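Local coordinates for leukotriene A-4 hydrolase (Saccharomyces cerevisiae, PDB 2XQ0), which preferentially cleaves di- and tripeptides as a zinc-dependent aminopeptidase and shows low epoxide hydrolase activity in vitro, at residues A[327-332]-A[395-400]; A[353-358]-A[458-463]; A[434-439]-A[449-454]. All coordinates share one frame; numbering follows the deposited sequence.

In the fold
The three contacts join helices of the M1 catalytic region, and contacts 2 and 3 each lie on the same side of the chain's centre as contact 1. In contact 1 the side chain of Tyr329 lies about 11 Å from the zinc ion and about 12 Å from bound bestatin. Contact 2, its centre 15 Å from that of contact 1, involves the helix that follows 321-339 in the chain; the side chain of Leu355 is about 7 Å from that of the proton donor Tyr390. Contact 3 lies away from the annotated sites. Trp454 ties the group together, packing on Leu396 N and, through its CZ3, on Pro461 CB at 3.4 Å, while Leu400 touches Leu435 and Trp451.

Contact 1: A[327-332]-A[395-400]; sequences TVYLER and NLLFHL
In the helical part of the M1 catalytic domain, Tyr329 of helix 321-339 packs against Leu397 and the adjoining backbone of helix 388-403. The first helix supplies the zinc ligand Glu324 and the second the proton donor Tyr390, so this buried seam joins two elements of the active site. The helices are closest, within the two segments, where Tyr329 CA and Leu397 CA stand 6.9 Å apart. Tyr329 CB meets the methyl Leu397 CD1 at 3.8 Å. With chi1 at 176°, the tyrosine throws its ring away from its own backbone N and along helix 388-403, past Leu397 CB, which lies 3.9 Å from Tyr329 CD1. Farther on, the ring passes the main chain at a slant, and Tyr329 CD1 comes within 4.2 Å of Phe398 N. No hydrogen bond spans the segments; the packing is largely apolar, with van der Waals contact to the main chain. A leucine suits the place because branching at CG brings the methyl CD1 to Tyr329 CB while its own CB stays by the ring. The tyrosine in turn offers a flat hydrocarbon surface with a polar end, and this buried hydroxyl is satisfied by Glu401 and Arg333. The seam lies within the thermolysin-like domain, whose HExxH helix is 297-311. Two residues on from Tyr329, Glu331 uses OE1 to accept a hydrogen bond from ND1 of the zinc ligand His301, a second-shell contact that probably helps fix the imidazole's orientation. Arg332 adds a salt bridge to Glu391 and a cation-pi contact with Phe394, both on helix 388-403.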
loop_
_atom_site.group_PDB
_atom_site.type_symbol
_atom_site.label_atom_id
_atom_site.label_comp_id
_atom_site.label_asym_id
_atom_site.label_seq_id
_atom_site.Cartn_x
_atom_site.Cartn_y
_atom_site.Cartn_z
ATOM N N THR A 327 -2.217 -9.070 5.959
ATOM C CA THR A 327 -2.908 -7.787 6.185
ATOM C C THR A 327 -4.326 -7.789 5.613
ATOM O O THR A 327 -5.259 -7.384 6.289
ATOM C CB THR A 327 -2.108 -6.594 5.641
ATOM O OG1 THR A 327 -0.828 -6.568 6.295
ATOM C CG2 THR A 327 -2.854 -5.253 5.871
ATOM N N VAL A 328 -4.484 -8.246 4.375
ATOM C CA VAL A 328 -5.790 -8.259 3.736
ATOM C C VAL A 328 -6.696 -9.215 4.520
ATOM O O VAL A 328 -7.877 -8.925 4.741
ATOM C CB VAL A 328 -5.703 -8.661 2.217
ATOM C CG1 VAL A 328 -7.112 -8.816 1.608
ATOM C CG2 VAL A 328 -4.915 -7.607 1.403
ATOM N N TYR A 329 -6.131 -10.347 4.949
ATOM C CA TYR A 329 -6.868 -11.312 5.775
ATOM C C TYR A 329 -7.325 -10.660 7.079
ATOM O O TYR A 329 -8.528 -10.653 7.424
ATOM C CB TYR A 329 -6.050 -12.606 6.037
ATOM C CG TYR A 329 -6.791 -13.537 6.974
ATOM C CD1 TYR A 329 -7.801 -14.371 6.505
ATOM C CD2 TYR A 329 -6.529 -13.524 8.333
ATOM C CE1 TYR A 329 -8.513 -15.186 7.369
ATOM C CE2 TYR A 329 -7.231 -14.313 9.189
ATOM C CZ TYR A 329 -8.228 -15.137 8.707
ATOM O OH TYR A 329 -8.931 -15.927 9.574
ATOM N N LEU A 330 -6.379 -10.075 7.797
ATOM C CA LEU A 330 -6.707 -9.411 9.057
ATOM C C LEU A 330 -7.700 -8.243 8.910
ATOM O O LEU A 330 -8.631 -8.132 9.685
ATOM C CB LEU A 330 -5.437 -8.953 9.778
ATOM C CG LEU A 330 -4.564 -10.118 10.260
ATOM C CD1 LEU A 330 -3.199 -9.612 10.762
ATOM C CD2 LEU A 330 -5.292 -10.951 11.335
ATOM N N GLU A 331 -7.490 -7.393 7.910
ATOM C CA GLU A 331 -8.382 -6.284 7.574
ATOM C C GLU A 331 -9.819 -6.782 7.437
ATOM O O GLU A 331 -10.747 -6.218 8.015
ATOM C CB GLU A 331 -7.931 -5.679 6.236
ATOM C CG GLU A 331 -8.865 -4.642 5.599
ATOM C CD GLU A 331 -8.457 -4.315 4.154
ATOM O OE1 GLU A 331 -7.436 -4.867 3.652
ATOM O OE2 GLU A 331 -9.165 -3.502 3.517
ATOM N N ARG A 332 -9.995 -7.846 6.660
ATOM C CA ARG A 332 -11.309 -8.422 6.440
ATOM C C ARG A 332 -11.892 -9.086 7.695
ATOM O O ARG A 332 -13.096 -9.076 7.875
ATOM C CB ARG A 332 -11.340 -9.313 5.206
ATOM C CG ARG A 332 -11.148 -8.486 3.930
ATOM C CD ARG A 332 -11.139 -9.308 2.681
ATOM N NE ARG A 332 -10.926 -8.423 1.544
ATOM C CZ ARG A 332 -10.332 -8.775 0.410
ATOM N NH1 ARG A 332 -9.877 -10.014 0.242
ATOM N NH2 ARG A 332 -10.174 -7.877 -0.544
ATOM N N ASN A 395 -6.523 -15.399 -0.012
ATOM C CA ASN A 395 -7.257 -16.637 -0.281
ATOM C C ASN A 395 -6.620 -17.906 0.253
ATOM O O ASN A 395 -7.326 -18.847 0.636
ATOM C CB ASN A 395 -7.577 -16.769 -1.770
ATOM C CG ASN A 395 -8.843 -16.011 -2.135
ATOM O OD1 ASN A 395 -9.942 -16.411 -1.753
ATOM N ND2 ASN A 395 -8.690 -14.884 -2.827
ATOM N N LEU A 396 -5.295 -17.946 0.306
ATOM C CA LEU A 396 -4.652 -19.093 0.948
ATOM C C LEU A 396 -4.989 -19.107 2.437
ATOM O O LEU A 396 -5.321 -20.155 3.006
ATOM C CB LEU A 396 -3.137 -19.068 0.727
ATOM C CG LEU A 396 -2.340 -20.060 1.558
ATOM C CD1 LEU A 396 -2.894 -21.457 1.355
ATOM C CD2 LEU A 396 -0.858 -19.985 1.191
ATOM N N LEU A 397 -4.955 -17.937 3.074
ATOM C CA LEU A 397 -5.262 -17.876 4.519
ATOM C C LEU A 397 -6.735 -18.169 4.840
ATOM O O LEU A 397 -7.053 -18.785 5.864
ATOM C CB LEU A 397 -4.860 -16.520 5.088
ATOM C CG LEU A 397 -3.353 -16.265 4.997
ATOM C CD1 LEU A 397 -3.024 -14.840 5.376
ATOM C CD2 LEU A 397 -2.614 -17.261 5.878
ATOM N N PHE A 398 -7.628 -17.687 3.985
ATOM C CA PHE A 398 -9.045 -17.954 4.119
ATOM C C PHE A 398 -9.339 -19.465 3.951
ATOM O O PHE A 398 -10.211 -20.026 4.629
ATOM C CB PHE A 398 -9.839 -17.122 3.101
ATOM C CG PHE A 398 -11.337 -17.246 3.263
ATOM C CD1 PHE A 398 -11.978 -16.676 4.350
ATOM C CD2 PHE A 398 -12.097 -17.949 2.336
ATOM C CE1 PHE A 398 -13.365 -16.806 4.520
ATOM C CE2 PHE A 398 -13.478 -18.075 2.495
ATOM C CZ PHE A 398 -14.108 -17.498 3.597
ATOM N N HIS A 399 -8.610 -20.108 3.042
ATOM C CA HIS A 399 -8.716 -21.551 2.830
ATOM C C HIS A 399 -8.287 -22.310 4.084
ATOM O O HIS A 399 -8.969 -23.229 4.536
ATOM C CB HIS A 399 -7.848 -21.967 1.640
ATOM C CG HIS A 399 -7.892 -23.436 1.340
ATOM N ND1 HIS A 399 -9.057 -24.089 1.005
ATOM C CD2 HIS A 399 -6.917 -24.370 1.324
ATOM C CE1 HIS A 399 -8.797 -25.368 0.801
ATOM N NE2 HIS A 399 -7.505 -25.566 0.986
ATOM N N LEU A 400 -7.159 -21.895 4.651
ATOM C CA LEU A 400 -6.625 -22.488 5.868
ATOM C C LEU A 400 -7.581 -22.306 7.045
ATOM O O LEU A 400 -7.830 -23.243 7.798
ATOM C CB LEU A 400 -5.261 -21.871 6.190
ATOM C CG LEU A 400 -4.134 -22.296 5.240
ATOM C CD1 LEU A 400 -2.800 -21.634 5.613
ATOM C CD2 LEU A 400 -3.988 -23.816 5.189
#

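Contact 2: A[353-358]-A[458-463]; sequences SDLQNS and PGMPPR
Met460 meets two residues of helix 341-360 in two different ways: tip to tip with Leu355, and at about a right angle across Gln356. Its chain is bent twice, at chi2 (-69°) and again at chi3 (-72°), which brings the sulfur onto the helix and turns the terminal methyl along it. Met460 SD thereby rests 3.8 Å from Leu355 CG and equally near the main chain at Gln356 CA. Flexible and apolar, methionine can follow this uneven surface. Across it lies the amide of Gln356, whose OE1 is 3.6 Å from Met460 CG; this is packing only, and the polar end is engaged elsewhere, NE2 donating to Asp360. Leu355 completes the apolar patch by directing its methyl CD2 at a proline ring, 3.9 Å from Pro461 CD. Just before Met460, Gly459 has a phi of 94°, where a side chain would jam against the preceding carbonyl. The loop 458-463 passes alongside helix 341-360 at Met460 and Pro461, with Trp352 of that helix touching both, while Leu355 reaches Val388 and Glu391 of helix 388-403 and Trp454 of helix 451-456 backs Pro461.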
loop_
_atom_site.group_PDB
_atom_site.type_symbol
_atom_site.label_atom_id
_atom_site.label_comp_id
_atom_site.label_asym_id
_atom_site.label_seq_id
_atom_site.Cartn_x
_atom_site.Cartn_y
_atom_site.Cartn_z
ATOM N N SER A 353 -12.320 -10.195 -8.047
ATOM C CA SER A 353 -12.339 -9.588 -9.371
ATOM C C SER A 353 -11.111 -8.707 -9.616
ATOM O O SER A 353 -10.640 -8.641 -10.742
ATOM C CB SER A 353 -13.628 -8.802 -9.625
ATOM O OG SER A 353 -13.544 -7.514 -9.062
ATOM N N ASP A 354 -10.611 -8.023 -8.582
ATOM C CA ASP A 354 -9.314 -7.334 -8.671
ATOM C C ASP A 354 -8.159 -8.303 -9.017
ATOM O O ASP A 354 -7.291 -7.994 -9.845
ATOM C CB ASP A 354 -8.992 -6.613 -7.357
ATOM C CG ASP A 354 -9.851 -5.369 -7.132
ATOM O OD1 ASP A 354 -10.493 -4.882 -8.085
ATOM O OD2 ASP A 354 -9.876 -4.864 -5.985
ATOM N N LEU A 355 -8.135 -9.464 -8.376
ATOM C CA LEU A 355 -7.114 -10.476 -8.682
ATOM C C LEU A 355 -7.198 -10.898 -10.147
ATOM O O LEU A 355 -6.188 -10.962 -10.866
ATOM C CB LEU A 355 -7.294 -11.708 -7.777
ATOM C CG LEU A 355 -6.223 -12.811 -7.882
ATOM C CD1 LEU A 355 -4.823 -12.221 -7.675
ATOM C CD2 LEU A 355 -6.474 -13.944 -6.905
ATOM N N GLN A 356 -8.406 -11.211 -10.590
ATOM C CA GLN A 356 -8.612 -11.647 -11.971
ATOM C C GLN A 356 -8.103 -10.620 -12.947
ATOM O O GLN A 356 -7.385 -10.951 -13.886
ATOM C CB GLN A 356 -10.092 -11.910 -12.245
ATOM C CG GLN A 356 -10.371 -12.474 -13.614
ATOM C CD GLN A 356 -9.876 -13.895 -13.761
ATOM O OE1 GLN A 356 -10.480 -14.827 -13.238
ATOM N NE2 GLN A 356 -8.769 -14.070 -14.480
ATOM N N ASN A 357 -8.488 -9.369 -12.741
ATOM C CA ASN A 357 -8.069 -8.311 -13.635
ATOM C C ASN A 357 -6.555 -8.166 -13.655
ATOM O O ASN A 357 -5.950 -7.980 -14.701
ATOM C CB ASN A 357 -8.726 -6.988 -13.230
ATOM C CG ASN A 357 -10.236 -7.025 -13.360
ATOM O OD1 ASN A 357 -10.788 -7.864 -14.073
ATOM N ND2 ASN A 357 -10.913 -6.112 -12.678
ATOM N N SER A 358 -5.946 -8.257 -12.482
ATOM C CA SER A 358 -4.507 -8.085 -12.354
ATOM C C SER A 358 -3.741 -9.168 -13.109
ATOM O O SER A 358 -2.736 -8.891 -13.769
ATOM C CB SER A 358 -4.123 -8.074 -10.874
ATOM O OG SER A 358 -2.720 -8.115 -10.721
ATOM N N PRO A 458 1.253 -20.479 -11.147
ATOM C CA PRO A 458 0.635 -19.259 -11.695
ATOM C C PRO A 458 -0.888 -19.324 -11.864
ATOM O O PRO A 458 -1.463 -20.408 -11.853
ATOM C CB PRO A 458 1.292 -19.129 -13.078
ATOM C CG PRO A 458 1.707 -20.534 -13.437
ATOM C CD PRO A 458 2.134 -21.138 -12.130
ATOM N N GLY A 459 -1.532 -18.169 -12.019
ATOM C CA GLY A 459 -2.964 -18.130 -12.298
ATOM C C GLY A 459 -3.854 -17.983 -11.075
ATOM O O GLY A 459 -3.359 -17.815 -9.960
ATOM N N MET A 460 -5.171 -18.020 -11.290
ATOM C CA MET A 460 -6.143 -17.916 -10.198
ATOM C C MET A 460 -6.119 -19.171 -9.350
ATOM O O MET A 460 -6.049 -20.268 -9.873
ATOM C CB MET A 460 -7.561 -17.723 -10.742
ATOM C CG MET A 460 -7.719 -16.515 -11.620
ATOM S SD MET A 460 -7.555 -15.008 -10.656
ATOM C CE MET A 460 -9.090 -15.018 -9.726
ATOM N N PRO A 461 -6.188 -19.016 -8.026
ATOM C CA PRO A 461 -6.310 -20.236 -7.242
ATOM C C PRO A 461 -7.737 -20.780 -7.341
ATOM O O PRO A 461 -8.581 -20.167 -7.982
ATOM C CB PRO A 461 -6.027 -19.747 -5.830
ATOM C CG PRO A 461 -6.518 -18.343 -5.820
ATOM C CD PRO A 461 -6.391 -17.810 -7.209
ATOM N N PRO A 462 -8.015 -21.918 -6.694
ATOM C CA PRO A 462 -9.390 -22.409 -6.700
ATOM C C PRO A 462 -10.332 -21.383 -6.070
ATOM O O PRO A 462 -9.964 -20.757 -5.074
ATOM C CB PRO A 462 -9.312 -23.666 -5.823
ATOM C CG PRO A 462 -7.921 -24.129 -5.948
ATOM C CD PRO A 462 -7.097 -22.854 -6.026
ATOM N N ARG A 463 -11.539 -21.251 -6.611
ATOM C CA ARG A 463 -12.454 -20.193 -6.174
ATOM C C ARG A 463 -13.288 -20.587 -4.964
ATOM O O ARG A 463 -13.996 -21.598 -4.975
ATOM C CB ARG A 463 -13.387 -19.770 -7.311
ATOM C CG ARG A 463 -14.291 -18.592 -6.925
ATOM C CD ARG A 463 -15.070 -18.124 -8.136
ATOM N NE ARG A 463 -16.055 -19.119 -8.529
ATOM C CZ ARG A 463 -16.710 -19.105 -9.686
ATOM N NH1 ARG A 463 -16.448 -18.167 -10.584
ATOM N NH2 ARG A 463 -17.609 -20.046 -9.953
#

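Contact 3: A[434-439]-A[449-454]; sequences TLYEFY and VDWETW
Leu435 and Trp451 make the tightly packed carbon core of this contact, whereas Tyr436 meets the indole nitrogen of Trp451 through a weak polar link. Leu435 CD2 presses on the benzo end of the indole, 3.7 Å from Trp451 CH2, the methyl arriving at a slant. With chi1 at -176°, Leu435 CG extends opposite to its own backbone N, which carries the methyl out to the indole. Val449 CG1 lies over the centre of the indole, 3.4 Å above its plane, so a large flat residue suits the place. At the pyrrole end the contact is polar and poorly aligned. Tyr436 and Trp451 run past each other in opposite senses, and Trp451 NE1 sits at the edge of the phenol, near its plane. Its hydrogen bond to Tyr436 OH is weak, 3.4 Å long and bent to 138°. Each group has its main polar partner in the intervening chain: the indole N-H bonds to Leu446 O and the hydroxyl to Asp447. With an alanine here instead of Trp451, Leu435 and Val449 would probably lose the surface they pack on, and Leu446 O the indole N-H. The solvent side belongs to Asp450, the exposed N-cap of helix 451-456, whose short carboxylate can reach back to the helix start and accepts a weak bond from Thr453 N. Helices 428-438 and 451-456 are bridged by the short helix 443-447, whose Leu446 touches Leu435 and Tyr436, while Phe413 of helix 407-420 flanks Leu435 and Leu400 of helix 388-403 meets both Leu435 and Trp451.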
loop_
_atom_site.group_PDB
_atom_site.type_symbol
_atom_site.label_atom_id
_atom_site.label_comp_id
_atom_site.label_asym_id
_atom_site.label_seq_id
_atom_site.Cartn_x
_atom_site.Cartn_y
_atom_site.Cartn_z
ATOM N N THR A 434 5.769 -23.275 11.373
ATOM C CA THR A 434 5.006 -22.837 12.531
ATOM C C THR A 434 3.580 -23.377 12.475
ATOM O O THR A 434 3.007 -23.796 13.492
ATOM C CB THR A 434 4.960 -21.307 12.607
ATOM O OG1 THR A 434 6.303 -20.799 12.669
ATOM C CG2 THR A 434 4.168 -20.869 13.842
ATOM N N LEU A 435 3.006 -23.355 11.277
ATOM C CA LEU A 435 1.659 -23.849 11.088
ATOM C C LEU A 435 1.653 -25.321 11.472
ATOM O O LEU A 435 0.789 -25.769 12.226
ATOM C CB LEU A 435 1.202 -23.613 9.639
ATOM C CG LEU A 435 -0.229 -23.965 9.212
ATOM C CD1 LEU A 435 -1.275 -23.089 9.910
ATOM C CD2 LEU A 435 -0.354 -23.834 7.712
ATOM N N TYR A 436 2.639 -26.071 10.984
ATOM C CA TYR A 436 2.697 -27.507 11.270
ATOM C C TYR A 436 2.985 -27.819 12.745
ATOM O O TYR A 436 2.385 -28.720 13.310
ATOM C CB TYR A 436 3.691 -28.229 10.356
ATOM C CG TYR A 436 3.100 -28.698 9.041
ATOM C CD1 TYR A 436 2.921 -27.819 7.976
ATOM C CD2 TYR A 436 2.726 -30.025 8.863
ATOM C CE1 TYR A 436 2.387 -28.255 6.772
ATOM C CE2 TYR A 436 2.184 -30.469 7.668
ATOM C CZ TYR A 436 2.017 -29.583 6.629
ATOM O OH TYR A 436 1.492 -30.031 5.441
ATOM N N GLU A 437 3.882 -27.068 13.375
ATOM C CA GLU A 437 4.149 -27.295 14.793
ATOM C C GLU A 437 2.905 -27.011 15.647
ATOM O O GLU A 437 2.685 -27.655 16.677
ATOM C CB GLU A 437 5.327 -26.446 15.277
ATOM C CG GLU A 437 6.638 -26.716 14.560
ATOM C CD GLU A 437 7.614 -25.551 14.673
ATOM O OE1 GLU A 437 7.215 -24.476 15.180
ATOM O OE2 GLU A 437 8.779 -25.710 14.245
ATOM N N PHE A 438 2.089 -26.053 15.214
ATOM C CA PHE A 438 0.943 -25.628 16.009
ATOM C C PHE A 438 -0.233 -26.616 15.967
ATOM O O PHE A 438 -0.965 -26.761 16.947
ATOM C CB PHE A 438 0.476 -24.222 15.605
ATOM C CG PHE A 438 -0.516 -23.636 16.554
ATOM C CD1 PHE A 438 -0.100 -23.093 17.759
ATOM C CD2 PHE A 438 -1.861 -23.661 16.267
ATOM C CE1 PHE A 438 -1.018 -22.562 18.659
ATOM C CE2 PHE A 438 -2.790 -23.136 17.162
ATOM C CZ PHE A 438 -2.363 -22.588 18.359
ATOM N N TYR A 439 -0.404 -27.294 14.837
ATOM C CA TYR A 439 -1.532 -28.202 14.654
ATOM C C TYR A 439 -1.119 -29.676 14.490
ATOM O O TYR A 439 -1.350 -30.276 13.432
ATOM C CB TYR A 439 -2.346 -27.778 13.427
ATOM C CG TYR A 439 -3.102 -26.468 13.554
ATOM C CD1 TYR A 439 -4.265 -26.381 14.311
ATOM C CD2 TYR A 439 -2.674 -25.334 12.883
ATOM C CE1 TYR A 439 -4.972 -25.190 14.417
ATOM C CE2 TYR A 439 -3.379 -24.138 12.973
ATOM C CZ TYR A 439 -4.525 -24.074 13.741
ATOM O OH TYR A 439 -5.220 -22.890 13.837
ATOM N N VAL A 449 -3.501 -29.939 1.754
ATOM C CA VAL A 449 -3.363 -28.657 1.065
ATOM C C VAL A 449 -2.370 -28.805 -0.085
ATOM O O VAL A 449 -1.243 -29.245 0.124
ATOM C CB VAL A 449 -2.842 -27.547 2.017
ATOM C CG1 VAL A 449 -2.503 -26.277 1.233
ATOM C CG2 VAL A 449 -3.858 -27.247 3.107
ATOM N N ASP A 450 -2.780 -28.454 -1.300
ATOM C CA ASP A 450 -1.857 -28.510 -2.431
ATOM C C ASP A 450 -0.875 -27.329 -2.348
ATOM O O ASP A 450 -1.034 -26.321 -3.046
ATOM C CB ASP A 450 -2.642 -28.464 -3.735
ATOM C CG ASP A 450 -1.765 -28.666 -4.965
ATOM O OD1 ASP A 450 -0.533 -28.887 -4.828
ATOM O OD2 ASP A 450 -2.332 -28.603 -6.079
ATOM N N TRP A 451 0.138 -27.464 -1.497
ATOM C CA TRP A 451 1.055 -26.365 -1.236
ATOM C C TRP A 451 1.737 -25.915 -2.510
ATOM O O TRP A 451 2.064 -24.739 -2.674
ATOM C CB TRP A 451 2.073 -26.755 -0.164
ATOM C CG TRP A 451 1.437 -26.922 1.184
ATOM C CD1 TRP A 451 1.226 -28.093 1.848
ATOM C CD2 TRP A 451 0.905 -25.887 2.019
ATOM N NE1 TRP A 451 0.605 -27.852 3.051
ATOM C CE2 TRP A 451 0.396 -26.506 3.179
ATOM C CE3 TRP A 451 0.803 -24.496 1.898
ATOM C CZ2 TRP A 451 -0.194 -25.784 4.214
ATOM C CZ3 TRP A 451 0.219 -23.786 2.924
ATOM C CH2 TRP A 451 -0.273 -24.429 4.068
ATOM N N GLU A 452 1.924 -26.856 -3.424
ATOM C CA GLU A 452 2.626 -26.586 -4.673
ATOM C C GLU A 452 1.851 -25.634 -5.565
ATOM O O GLU A 452 2.425 -24.739 -6.179
ATOM C CB GLU A 452 2.884 -27.901 -5.425
ATOM C CG GLU A 452 4.299 -28.427 -5.289
ATOM C CD GLU A 452 5.284 -27.624 -6.107
ATOM O OE1 GLU A 452 4.837 -26.862 -6.985
ATOM O OE2 GLU A 452 6.503 -27.754 -5.877
ATOM N N THR A 453 0.541 -25.833 -5.639
ATOM C CA THR A 453 -0.294 -24.986 -6.470
ATOM C C THR A 453 -0.434 -23.604 -5.840
ATOM O O THR A 453 -0.262 -22.587 -6.512
ATOM C CB THR A 453 -1.677 -25.617 -6.707
ATOM O OG1 THR A 453 -1.517 -26.785 -7.514
ATOM C CG2 THR A 453 -2.596 -24.654 -7.426
ATOM N N TRP A 454 -0.728 -23.576 -4.545
ATOM C CA TRP A 454 -0.920 -22.314 -3.846
ATOM C C TRP A 454 0.336 -21.447 -3.863
ATOM O O TRP A 454 0.275 -20.269 -4.193
ATOM C CB TRP A 454 -1.366 -22.551 -2.403
ATOM C CG TRP A 454 -2.828 -22.861 -2.264
ATOM C CD1 TRP A 454 -3.388 -24.084 -2.033
ATOM C CD2 TRP A 454 -3.917 -21.930 -2.350
ATOM N NE1 TRP A 454 -4.756 -23.972 -1.964
ATOM C CE2 TRP A 454 -5.106 -22.660 -2.148
ATOM C CE3 TRP A 454 -3.999 -20.550 -2.561
ATOM C CZ2 TRP A 454 -6.361 -22.059 -2.162
ATOM C CZ3 TRP A 454 -5.239 -19.956 -2.569
ATOM C CH2 TRP A 454 -6.407 -20.710 -2.377
#